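Bacint_00347 (Bacteroides intestinalis DSM 17393, PDB 5MUM) probably hydrolyses rhamnose-containing glycans, as a beta-propeller glycoside hydrolase of the rhamnosidase type. Local coordinates at residues 301-306 with 314-319. Residues are numbered along the deposited sequence; the frame is centred on the assembly and turned at random. Where two conformers were deposited one is given.
Sequences QYRIVW and NRQVSD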
loop_
_atom_site.group_PDB
_atom_site.type_symbol
_atom_site.label_atom_id
_atom_site.label_comp_id
_atom_site.label_asym_id
_atom_site.label_seq_id
_atom_site.Cartn_x
_atom_site.Cartn_y
_atom_site.Cartn_z
ATOM N N GLN A 301 0.536 -11.359 16.211
ATOM C CA GLN A 301 -0.120 -12.254 15.271
ATOM C C GLN A 301 -0.775 -11.422 14.205
ATOM O O GLN A 301 -1.350 -10.345 14.486
ATOM C CB GLN A 301 -1.205 -13.055 15.970
ATOM C CG GLN A 301 -0.745 -13.881 17.139
ATOM C CD GLN A 301 0.011 -15.151 16.710
ATOM O OE1 GLN A 301 0.136 -15.481 15.511
ATOM N NE2 GLN A 301 0.517 -15.871 17.709
ATOM N N TYR A 302 -0.703 -11.919 13.000
ATOM C CA TYR A 302 -1.418 -11.333 11.889
ATOM C C TYR A 302 -2.916 -11.419 12.092
ATOM O O TYR A 302 -3.439 -12.399 12.649
ATOM C CB TYR A 302 -1.083 -12.036 10.608
ATOM C CG TYR A 302 0.267 -11.735 10.022
ATOM C CD1 TYR A 302 0.517 -10.520 9.417
ATOM C CD2 TYR A 302 1.288 -12.675 10.043
ATOM C CE1 TYR A 302 1.732 -10.230 8.854
ATOM C CE2 TYR A 302 2.525 -12.386 9.503
ATOM C CZ TYR A 302 2.729 -11.186 8.865
ATOM O OH TYR A 302 3.937 -10.918 8.272
ATOM N N ARG A 303 -3.589 -10.362 11.641
ATOM C CA ARG A 303 -5.011 -10.175 11.842
ATOM C C ARG A 303 -5.672 -9.705 10.578
ATOM O O ARG A 303 -5.035 -9.086 9.700
ATOM C CB ARG A 303 -5.303 -9.077 12.866
ATOM C CG ARG A 303 -4.484 -9.120 14.115
ATOM C CD ARG A 303 -4.903 -10.239 15.021
ATOM N NE ARG A 303 -3.963 -10.304 16.131
ATOM C CZ ARG A 303 -4.255 -10.736 17.345
ATOM N NH1 ARG A 303 -5.490 -11.105 17.669
ATOM N NH2 ARG A 303 -3.308 -10.791 18.243
ATOM N N ILE A 304 -6.974 -9.923 10.538
ATOM C CA ILE A 304 -7.800 -9.386 9.488
ATOM C C ILE A 304 -8.985 -8.764 10.195
ATOM O O ILE A 304 -9.496 -9.322 11.164
ATOM C CB ILE A 304 -8.158 -10.461 8.466
ATOM C CG1 ILE A 304 -8.779 -9.819 7.239
ATOM C CG2 ILE A 304 -9.053 -11.543 9.051
ATOM C CD1 ILE A 304 -9.054 -10.845 6.179
ATOM N N VAL A 305 -9.341 -7.559 9.765
ATOM C CA VAL A 305 -10.417 -6.787 10.373
ATOM C C VAL A 305 -11.301 -6.440 9.204
ATOM O O VAL A 305 -10.798 -5.947 8.195
ATOM C CB VAL A 305 -9.889 -5.526 11.031
ATOM C CG1 VAL A 305 -11.034 -4.681 11.599
ATOM C CG2 VAL A 305 -8.898 -5.880 12.107
ATOM N N TRP A 306 -12.588 -6.733 9.285
ATOM C CA TRP A 306 -13.435 -6.502 8.113
ATOM C C TRP A 306 -14.850 -6.142 8.528
ATOM O O TRP A 306 -15.262 -6.419 9.654
ATOM C CB TRP A 306 -13.413 -7.684 7.145
ATOM C CG TRP A 306 -14.219 -8.881 7.583
ATOM C CD1 TRP A 306 -15.414 -9.283 7.070
ATOM C CD2 TRP A 306 -13.878 -9.849 8.604
ATOM N NE1 TRP A 306 -15.844 -10.423 7.698
ATOM C CE2 TRP A 306 -14.928 -10.792 8.646
ATOM C CE3 TRP A 306 -12.784 -10.020 9.460
ATOM C CZ2 TRP A 306 -14.921 -11.890 9.508
ATOM C CZ3 TRP A 306 -12.777 -11.111 10.318
ATOM C CH2 TRP A 306 -13.849 -12.006 10.365
ATOM N N ASN A 314 -13.003 -9.108 13.652
ATOM C CA ASN A 314 -11.589 -9.322 13.536
ATOM C C ASN A 314 -11.261 -10.793 13.818
ATOM O O ASN A 314 -11.961 -11.465 14.566
ATOM C CB ASN A 314 -10.774 -8.355 14.388
ATOM C CG ASN A 314 -10.925 -8.571 15.876
ATOM O OD1 ASN A 314 -10.165 -9.320 16.484
ATOM N ND2 ASN A 314 -11.884 -7.885 16.479
ATOM N N ARG A 315 -10.194 -11.271 13.196
ATOM C CA ARG A 315 -9.797 -12.635 13.337
ATOM C C ARG A 315 -8.271 -12.731 13.209
ATOM O O ARG A 315 -7.635 -12.004 12.433
ATOM C CB ARG A 315 -10.468 -13.453 12.261
ATOM C CG ARG A 315 -10.199 -14.923 12.344
ATOM C CD ARG A 315 -10.924 -15.656 11.236
ATOM N NE ARG A 315 -10.629 -17.070 11.362
ATOM C CZ ARG A 315 -10.843 -18.001 10.449
ATOM N NH1 ARG A 315 -11.394 -17.727 9.269
ATOM N NH2 ARG A 315 -10.494 -19.240 10.747
ATOM N N GLN A 316 -7.724 -13.665 13.958
ATOM C CA GLN A 316 -6.319 -13.971 13.925
ATOM C C GLN A 316 -6.095 -14.846 12.706
ATOM O O GLN A 316 -6.827 -15.829 12.461
ATOM C CB GLN A 316 -5.896 -14.659 15.233
ATOM C CG GLN A 316 -4.389 -14.833 15.332
ATOM C CD GLN A 316 -3.906 -15.415 16.633
ATOM O OE1 GLN A 316 -3.113 -16.388 16.640
ATOM N NE2 GLN A 316 -4.308 -14.814 17.733
ATOM N N VAL A 317 -5.082 -14.506 11.935
ATOM C CA VAL A 317 -4.795 -15.226 10.694
ATOM C C VAL A 317 -3.693 -16.237 10.921
ATOM O O VAL A 317 -3.752 -17.350 10.385
ATOM C CB VAL A 317 -4.381 -14.224 9.610
ATOM C CG1 VAL A 317 -3.995 -14.896 8.292
ATOM C CG2 VAL A 317 -5.497 -13.222 9.415
ATOM N N SER A 318 -2.673 -15.820 11.668
ATOM C CA SER A 318 -1.485 -16.601 11.875
ATOM C C SER A 318 -1.533 -17.431 13.161
ATOM O O SER A 318 -2.434 -17.290 13.982
ATOM C CB SER A 318 -0.277 -15.667 11.929
ATOM O OG SER A 318 -0.387 -14.713 12.971
ATOM N N ASP A 319 -0.545 -18.303 13.313
ATOM C CA ASP A 319 -0.430 -19.142 14.511
ATOM C C ASP A 319 1.053 -19.156 14.889
ATOM O O ASP A 319 1.731 -20.215 14.924
ATOM C CB ASP A 319 -0.996 -20.525 14.188
ATOM C CG ASP A 319 -0.911 -21.502 15.344
ATOM O OD1 ASP A 319 -1.060 -21.127 16.536
ATOM O OD2 ASP A 319 -0.697 -22.686 15.026
HETATM O O HOH W 1 -8.011 -11.079 16.273
#
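The OG of S318 receives the N-H of Y302 (N to OG 2.8 Å, bent to 136° at the hydrogen) and donates to Q301 OE1, in the carbonyl plane and on a lone pair. Q301 can be followed outward. Its CB lies 3.5 Å from S318 OG and beside the side chain of Q316; CG also packs on Q316, and the bend at chi2 swings CD round, its amide plane stacked on that of Q316, 7° apart. At the tip, NE2 lies against the Q316 amide, while OE1 takes S318 OG at 2.7 Å and a second N-H from R320, so two donors grip this oxygen of the buried Q301. Further along, V317 N donates to Y302 O at 2.8 Å, while I304 and R315 exchange two backbone hydrogen bonds, I304 N to R315 O and R315 N to I304 O, each 2.9 Å. V317 CG2 packs against R303 C at 3.7 Å. A water joins R303 NH1 to N314 OD1; R303 NH2 is held by W292 O and a salt bridge to D294. With axes 159° apart, non-hydrogen-bonded pairs R303-Q316 and V305-N314 flank hydrogen-bonded I304-R315. Consecutive strands 301-307 and 312-316, joined by a short turn, form a beta hairpin, the third and outermost fourth strands of a four-stranded antiparallel propeller blade.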